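Local coordinates for uncharacterized protein lp_2219 (Lactobacillus plantarum, PDB 3HFQ) that is of unknown function but folds as a seven-bladed beta-propeller of the lactonase family, which hints at, without establishing, a sugar-lactone-hydrolysing activity, at residues Q20-T25 with T31-L36; V300-Q305 with N309-A314. The protein carries 1 engineered substitution. All blocks are in the same frame, centred on the assembly; numbering follows the deposited sequence.

Contact 1: Q20-T25 with T31-L36; sequences QGTLDT and TNDGLL
Gln20 and Gly34 pair across an antiparallel beta hairpin, and the backbone bonds there define a classic beta bulge. Gln20 N gives its hydrogen to Gly34 O at 2.9 Å. In return Gln20 O faces two residues at once, Asp33 and Gly34, whose amides reach it only through weak, bent bonds; that doubling is the bulge. Gly34 has a phi of 136°, where a beta carbon would press on the preceding carbonyl oxygen. On the other side of the bulge, Thr31 N bonds to Thr22 O at 3.0 Å, and Thr22 N to Thr31 O at 3.3 Å. At Gly21 the CA sits 3.0 Å from Thr31 O in a CA-H...O contact, and a beta carbon there would clash with that oxygen.

The side-chain polar contacts centre on the Asp33 carboxylate. Thr22 OG1 donates to Asp33 OD2 over 2.7 Å and meets its syn lone pair. Asp33 OD1 takes the Thr31 hydroxyl, which arrives from above the carboxylate plane with OG1 at 2.9 Å. Thr31 can do this because its OG1 stands between its backbone N and carbonyl carbon (chi1 63°), on the same face of the sheet as Thr22.

Leu36 makes van der Waals contact with the Gln20 amide: its CD1 lies 3.5 Å from Gln20 OE1, the two side chains crossing at about a right angle. The Gln20 amide itself bonds to Arg4 NH2 through OE1 and to Gln73 O through NE2, linking the hairpin to strand 2-9 of its own blade and to the neighbouring blade.

With a hydroxyl donated to each oxygen, the Asp33 carboxylate is probably held against rotation, and its negative charge is probably stabilised, by both.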
ATOM      1  N   GLN A  20       0.158  10.072 -14.515  1.00  9.86           N
ATOM      2  CA  GLN A  20      -0.499   8.937 -15.140  1.00  8.73           C
ATOM      3  C   GLN A  20       0.344   8.427 -16.297  1.00 10.21           C
ATOM      4  O   GLN A  20       1.029   9.195 -16.973  1.00 10.72           O
ATOM      5  CB  GLN A  20      -1.907   9.323 -15.612  1.00  8.74           C
ATOM      6  CG  GLN A  20      -1.977  10.272 -16.804  1.00 11.14           C
ATOM      7  CD  GLN A  20      -3.392  10.764 -17.063  1.00 14.63           C
ATOM      8  OE1 GLN A  20      -4.361  10.020 -16.889  1.00 14.74           O
ATOM      9  NE2 GLN A  20      -3.518  12.016 -17.490  1.00  8.39           N
ATOM     10  N   GLY A  21       0.308   7.118 -16.502  1.00  9.67           N
ATOM     11  CA  GLY A  21       1.084   6.533 -17.574  1.00 10.96           C
ATOM     12  C   GLY A  21       0.362   5.385 -18.237  1.00 16.49           C
ATOM     13  O   GLY A  21      -0.802   5.103 -17.942  1.00 13.65           O
ATOM     14  N   THR A  22       1.071   4.713 -19.134  1.00 12.07           N
ATOM     15  CA  THR A  22       0.507   3.597 -19.865  1.00 12.61           C
ATOM     16  C   THR A  22       1.501   2.449 -19.949  1.00 12.83           C
ATOM     17  O   THR A  22       2.693   2.660 -20.167  1.00 11.97           O
ATOM     18  CB  THR A  22       0.145   4.020 -21.300  1.00 16.46           C
ATOM     19  OG1 THR A  22      -0.784   5.110 -21.256  1.00 15.66           O
ATOM     20  CG2 THR A  22      -0.467   2.853 -22.066  1.00 16.20           C
ATOM     21  N   LEU A  23       0.998   1.236 -19.750  1.00 10.63           N
ATOM     22  CA  LEU A  23       1.812   0.035 -19.867  1.00 13.27           C
ATOM     23  C   LEU A  23       1.316  -0.636 -21.147  1.00 13.34           C
ATOM     24  O   LEU A  23       0.150  -1.026 -21.239  1.00 10.89           O
ATOM     25  CB  LEU A  23       1.605  -0.887 -18.655  1.00 18.57           C
ATOM     26  CG  LEU A  23       2.024  -2.364 -18.752  1.00 23.29           C
ATOM     27  CD1 LEU A  23       3.375  -2.507 -19.424  1.00 18.61           C
ATOM     28  CD2 LEU A  23       2.051  -2.968 -17.351  1.00 21.78           C
ATOM     29  N   ASP A  24       2.189  -0.726 -22.145  1.00 15.33           N
ATOM     30  CA  ASP A  24       1.840  -1.345 -23.420  1.00 17.20           C
ATOM     31  C   ASP A  24       2.296  -2.804 -23.331  1.00 13.54           C
ATOM     32  O   ASP A  24       3.491  -3.092 -23.353  1.00 16.00           O
ATOM     33  CB  ASP A  24       2.565  -0.635 -24.564  1.00 18.02           C
ATOM     34  CG  ASP A  24       2.057  -1.053 -25.935  1.00 24.95           C
ATOM     35  OD1 ASP A  24       1.924  -2.271 -26.175  1.00 25.79           O
ATOM     36  OD2 ASP A  24       1.811  -0.162 -26.779  1.00 27.76           O
ATOM     37  N   THR A  25       1.343  -3.726 -23.223  1.00 16.00           N
ATOM     38  CA  THR A  25       1.622  -5.168 -23.081  1.00 14.89           C
ATOM     39  C   THR A  25       2.294  -5.835 -24.285  1.00 19.04           C
ATOM     40  O   THR A  25       2.957  -6.877 -24.124  1.00 16.79           O
ATOM     41  CB  THR A  25       0.317  -5.928 -22.768  1.00 16.56           C
ATOM     42  OG1 THR A  25      -0.624  -5.726 -23.828  1.00 25.39           O
ATOM     43  CG2 THR A  25      -0.291  -5.438 -21.466  1.00 22.00           C
ATOM     44  N   THR A  31       5.258   4.240 -19.920  1.00 15.37           N
ATOM     45  CA  THR A  31       5.432   5.676 -20.110  1.00 19.55           C
ATOM     46  C   THR A  31       4.797   6.461 -18.969  1.00 17.45           C
ATOM     47  O   THR A  31       3.949   5.946 -18.237  1.00 17.78           O
ATOM     48  CB  THR A  31       4.737   6.179 -21.397  1.00 20.35           C
ATOM     49  OG1 THR A  31       3.326   5.962 -21.283  1.00 19.58           O
ATOM     50  CG2 THR A  31       5.257   5.463 -22.626  1.00 21.31           C
ATOM     51  N   ASN A  32       5.233   7.704 -18.812  1.00 10.13           N
ATOM     52  CA  ASN A  32       4.647   8.607 -17.832  1.00 13.84           C
ATOM     53  C   ASN A  32       4.076   9.650 -18.785  1.00 11.89           C
ATOM     54  O   ASN A  32       4.810  10.485 -19.309  1.00 14.08           O
ATOM     55  CB  ASN A  32       5.706   9.241 -16.921  1.00 10.63           C
ATOM     56  CG  ASN A  32       5.124  10.317 -16.013  1.00 15.47           C
ATOM     57  OD1 ASN A  32       5.812  10.860 -15.148  1.00 20.08           O
ATOM     58  ND2 ASN A  32       3.848  10.636 -16.216  1.00  8.40           N
ATOM     59  N   ASP A  33       2.775   9.561 -19.041  1.00 10.89           N
ATOM     60  CA  ASP A  33       2.111  10.468 -19.969  1.00 11.31           C
ATOM     61  C   ASP A  33       1.950  11.897 -19.474  1.00 13.69           C
ATOM     62  O   ASP A  33       1.676  12.802 -20.260  1.00 15.01           O
ATOM     63  CB  ASP A  33       0.743   9.899 -20.368  1.00 10.78           C
ATOM     64  CG  ASP A  33       0.847   8.508 -20.968  1.00 16.53           C
ATOM     65  OD1 ASP A  33       1.742   8.292 -21.812  1.00 13.72           O
ATOM     66  OD2 ASP A  33       0.036   7.630 -20.601  1.00 17.61           O
ATOM     67  N   GLY A  34       2.116  12.110 -18.176  1.00 11.29           N
ATOM     68  CA  GLY A  34       1.988  13.457 -17.659  1.00 15.93           C
ATOM     69  C   GLY A  34       1.194  13.574 -16.378  1.00 12.31           C
ATOM     70  O   GLY A  34       0.684  12.589 -15.847  1.00 11.51           O
ATOM     71  N   LEU A  35       1.095  14.804 -15.890  1.00 15.71           N
ATOM     72  CA  LEU A  35       0.381  15.113 -14.661  1.00 11.48           C
ATOM     73  C   LEU A  35      -1.131  14.983 -14.835  1.00 15.30           C
ATOM     74  O   LEU A  35      -1.709  15.535 -15.771  1.00 16.86           O
ATOM     75  CB  LEU A  35       0.725  16.537 -14.226  1.00 14.45           C
ATOM     76  CG  LEU A  35       0.156  17.035 -12.899  1.00 16.58           C
ATOM     77  CD1 LEU A  35       0.877  16.344 -11.751  1.00 15.06           C
ATOM     78  CD2 LEU A  35       0.334  18.549 -12.806  1.00 14.95           C
ATOM     79  N   LEU A  36      -1.768  14.246 -13.931  1.00 13.74           N
ATOM     80  CA  LEU A  36      -3.212  14.065 -13.976  1.00 13.32           C
ATOM     81  C   LEU A  36      -3.869  15.083 -13.048  1.00 14.65           C
ATOM     82  O   LEU A  36      -4.892  15.677 -13.386  1.00 15.72           O
ATOM     83  CB  LEU A  36      -3.593  12.647 -13.539  1.00 12.10           C
ATOM     84  CG  LEU A  36      -5.093  12.354 -13.404  1.00 12.81           C
ATOM     85  CD1 LEU A  36      -5.779  12.479 -14.759  1.00 10.80           C
ATOM     86  CD2 LEU A  36      -5.288  10.957 -12.842  1.00 16.14           C
TER

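Contact 2: V300-Q305 with N309-A314; sequences VVVVNQ and NATLYA
Val302 carries CG1 between its backbone N and carbonyl carbon (chi1 58°), while Tyr313 turns its ring beside its own backbone N (chi1 -56°); together these torsions bring Val302 CG1 to 3.6 Å from Tyr313 CE1. The setting is a buried beta hairpin, the two middle strands of a four-stranded propeller blade. Thr311 lies beside Val302 on this face, and its CG2 sits over one face of the Tyr313 ring, offset toward the rim. Outside the hairpin, Tyr313 OH bonds to Ser282 O and Thr311 OG1 to Thr283 O, tying the polar ends to the preceding blade.

At Val302 and Thr311 the paired backbone bonds are short and straight: Thr311 N to Val302 O (2.8 Å) and Val302 N to Thr311 O (3.0 Å). On the other face of the sheet, Val301 CG2 packs on Leu312 CD1 at 3.7 Å, and Val303 CG1 meets Ala310 CB.

At the turn end, Asn309 O accepts twice from Asn304. Thr283 OG1 holds Asn304 OD1, and Thr307 OG1 bonds to Asn309 OD1. With an alanine at Asn304, Asn309 O would probably keep just the backbone amide of the two donors named here, and Thr283 OG1 would probably lose its bond to the amide oxygen. Asn304 N reaches Asn309 O at 2.8 Å, whereas Asn304 ND2 comes from above the carbonyl plane at 3.3 Å.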
ATOM      1  N   VAL A 300       4.969  -6.277 -13.852  1.00 14.12           N
ATOM      2  CA  VAL A 300       5.076  -5.642 -12.547  1.00  8.27           C
ATOM      3  C   VAL A 300       5.721  -4.284 -12.780  1.00 10.45           C
ATOM      4  O   VAL A 300       6.662  -4.165 -13.567  1.00 12.80           O
ATOM      5  CB  VAL A 300       5.968  -6.426 -11.567  1.00 10.93           C
ATOM      6  CG1 VAL A 300       6.235  -5.574 -10.324  1.00 10.74           C
ATOM      7  CG2 VAL A 300       5.289  -7.732 -11.167  1.00  8.52           C
ATOM      8  N   VAL A 301       5.191  -3.261 -12.124  1.00  7.75           N
ATOM      9  CA  VAL A 301       5.740  -1.915 -12.231  1.00  9.82           C
ATOM     10  C   VAL A 301       6.101  -1.464 -10.825  1.00 10.71           C
ATOM     11  O   VAL A 301       5.299  -1.594  -9.905  1.00  8.53           O
ATOM     12  CB  VAL A 301       4.713  -0.923 -12.833  1.00 15.43           C
ATOM     13  CG1 VAL A 301       5.222   0.512 -12.696  1.00 11.81           C
ATOM     14  CG2 VAL A 301       4.478  -1.254 -14.293  1.00 13.78           C
ATOM     15  N   VAL A 302       7.317  -0.956 -10.660  1.00  9.63           N
ATOM     16  CA  VAL A 302       7.778  -0.475  -9.366  1.00  8.09           C
ATOM     17  C   VAL A 302       8.260   0.959  -9.539  1.00 10.19           C
ATOM     18  O   VAL A 302       8.740   1.328 -10.611  1.00 10.18           O
ATOM     19  CB  VAL A 302       8.962  -1.328  -8.826  1.00 15.15           C
ATOM     20  CG1 VAL A 302      10.114  -1.304  -9.812  1.00 13.91           C
ATOM     21  CG2 VAL A 302       9.425  -0.794  -7.465  1.00 10.59           C
ATOM     22  N   VAL A 303       8.107   1.772  -8.501  1.00 11.84           N
ATOM     23  CA  VAL A 303       8.580   3.152  -8.559  1.00  8.97           C
ATOM     24  C   VAL A 303       9.606   3.350  -7.462  1.00 12.27           C
ATOM     25  O   VAL A 303       9.451   2.828  -6.361  1.00 10.38           O
ATOM     26  CB  VAL A 303       7.445   4.193  -8.368  1.00  9.92           C
ATOM     27  CG1 VAL A 303       6.527   4.185  -9.571  1.00 14.50           C
ATOM     28  CG2 VAL A 303       6.665   3.910  -7.089  1.00 10.77           C
ATOM     29  N   ASN A 304      10.662   4.095  -7.779  1.00  9.99           N
ATOM     30  CA  ASN A 304      11.728   4.375  -6.829  1.00  9.04           C
ATOM     31  C   ASN A 304      11.642   5.828  -6.399  1.00 11.51           C
ATOM     32  O   ASN A 304      11.763   6.742  -7.214  1.00 11.73           O
ATOM     33  CB  ASN A 304      13.084   4.083  -7.468  1.00  9.13           C
ATOM     34  CG  ASN A 304      13.247   2.623  -7.831  1.00 11.69           C
ATOM     35  OD1 ASN A 304      13.426   1.773  -6.960  1.00 12.37           O
ATOM     36  ND2 ASN A 304      13.168   2.321  -9.123  1.00  8.50           N
ATOM     37  N   GLN A 305      11.444   6.018  -5.101  1.00 11.44           N
ATOM     38  CA  GLN A 305      11.289   7.328  -4.484  1.00 12.62           C
ATOM     39  C   GLN A 305      12.441   8.320  -4.637  1.00 15.67           C
ATOM     40  O   GLN A 305      12.225   9.467  -5.037  1.00 12.97           O
ATOM     41  CB  GLN A 305      10.982   7.130  -2.994  1.00 12.52           C
ATOM     42  CG  GLN A 305      10.762   8.400  -2.200  1.00 17.43           C
ATOM     43  CD  GLN A 305      10.457   8.125  -0.734  1.00 17.38           C
ATOM     44  OE1 GLN A 305      10.352   9.048   0.070  1.00 32.40           O
ATOM     45  NE2 GLN A 305      10.312   6.853  -0.382  1.00 15.18           N
ATOM     46  N   ASN A 309      12.469   7.320 -10.705  1.00 10.44           N
ATOM     47  CA  ASN A 309      12.279   6.452 -11.860  1.00 12.56           C
ATOM     48  C   ASN A 309      11.427   5.231 -11.572  1.00 15.36           C
ATOM     49  O   ASN A 309      11.367   4.749 -10.446  1.00 12.75           O
ATOM     50  CB  ASN A 309      13.630   6.017 -12.453  1.00 12.27           C
ATOM     51  CG  ASN A 309      14.651   5.624 -11.396  1.00 14.51           C
ATOM     52  OD1 ASN A 309      14.330   5.463 -10.220  1.00 15.50           O
ATOM     53  ND2 ASN A 309      15.900   5.458 -11.825  1.00 15.16           N
ATOM     54  N   ALA A 310      10.751   4.754 -12.610  1.00 13.46           N
ATOM     55  CA  ALA A 310       9.901   3.583 -12.507  1.00 11.29           C
ATOM     56  C   ALA A 310      10.550   2.491 -13.345  1.00 12.52           C
ATOM     57  O   ALA A 310      11.291   2.779 -14.289  1.00 11.36           O
ATOM     58  CB  ALA A 310       8.503   3.898 -13.029  1.00 11.66           C
ATOM     59  N   THR A 311      10.272   1.243 -12.997  1.00  8.52           N
ATOM     60  CA  THR A 311      10.846   0.105 -13.704  1.00  9.78           C
ATOM     61  C   THR A 311       9.760  -0.888 -14.076  1.00 14.19           C
ATOM     62  O   THR A 311       8.850  -1.152 -13.285  1.00 13.44           O
ATOM     63  CB  THR A 311      11.898  -0.602 -12.825  1.00 10.05           C
ATOM     64  OG1 THR A 311      12.897   0.346 -12.427  1.00 14.17           O
ATOM     65  CG2 THR A 311      12.566  -1.740 -13.589  1.00 11.16           C
ATOM     66  N   LEU A 312       9.858  -1.433 -15.284  1.00  8.42           N
ATOM     67  CA  LEU A 312       8.887  -2.404 -15.776  1.00  9.63           C
ATOM     68  C   LEU A 312       9.516  -3.786 -15.880  1.00 12.34           C
ATOM     69  O   LEU A 312      10.612  -3.936 -16.425  1.00 11.73           O
ATOM     70  CB  LEU A 312       8.371  -1.993 -17.162  1.00 12.56           C
ATOM     71  CG  LEU A 312       7.452  -3.012 -17.850  1.00 13.79           C
ATOM     72  CD1 LEU A 312       6.129  -3.096 -17.104  1.00 10.88           C
ATOM     73  CD2 LEU A 312       7.209  -2.609 -19.296  1.00 12.79           C
ATOM     74  N   TYR A 313       8.814  -4.789 -15.356  1.00 12.74           N
ATOM     75  CA  TYR A 313       9.274  -6.174 -15.413  1.00 11.04           C
ATOM     76  C   TYR A 313       8.246  -7.031 -16.115  1.00 12.31           C
ATOM     77  O   TYR A 313       7.057  -6.716 -16.122  1.00 10.02           O
ATOM     78  CB  TYR A 313       9.419  -6.810 -14.026  1.00 10.06           C
ATOM     79  CG  TYR A 313      10.314  -6.115 -13.051  1.00 12.85           C
ATOM     80  CD1 TYR A 313       9.789  -5.234 -12.109  1.00 14.13           C
ATOM     81  CD2 TYR A 313      11.680  -6.398 -13.009  1.00 14.15           C
ATOM     82  CE1 TYR A 313      10.599  -4.646 -11.150  1.00 19.72           C
ATOM     83  CE2 TYR A 313      12.501  -5.813 -12.056  1.00 13.61           C
ATOM     84  CZ  TYR A 313      11.950  -4.947 -11.123  1.00 18.47           C
ATOM     85  OH  TYR A 313      12.740  -4.386 -10.151  1.00 22.93           O
ATOM     86  N   ALA A 314       8.717  -8.129 -16.690  1.00  8.43           N
ATOM     87  CA  ALA A 314       7.837  -9.092 -17.306  1.00  7.57           C
ATOM     88  C   ALA A 314       7.736 -10.105 -16.168  1.00  8.39           C
ATOM     89  O   ALA A 314       8.702 -10.300 -15.429  1.00 11.66           O
ATOM     90  CB  ALA A 314       8.496  -9.730 -18.521  1.00 11.42           C
TER

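How the contacts relate
Contacts 1 and 2 are hairpins of adjoining propeller blades, their centres 12 Å apart. They meet directly through apolar side chains: Leu23 CD1 of 20-25 lies 3.6 Å from Leu312 CD1 of 309-314, and Leu23 CD2 is 4.3 Å from Val301 CG2 of 300-305. Leu23 also touches Phe299 and Asp294, extending this blade-to-blade packing. Contact 1 belongs to the blade closed by strand 334-339, so both chain ends contribute to one sheet; that same strand carries Phe339 and Val337, which pack on Val301 and Val303 of contact 2. The two differ in burial: contact 2 is wholly buried, contact 1 only partly. No ligand or established active site relates them.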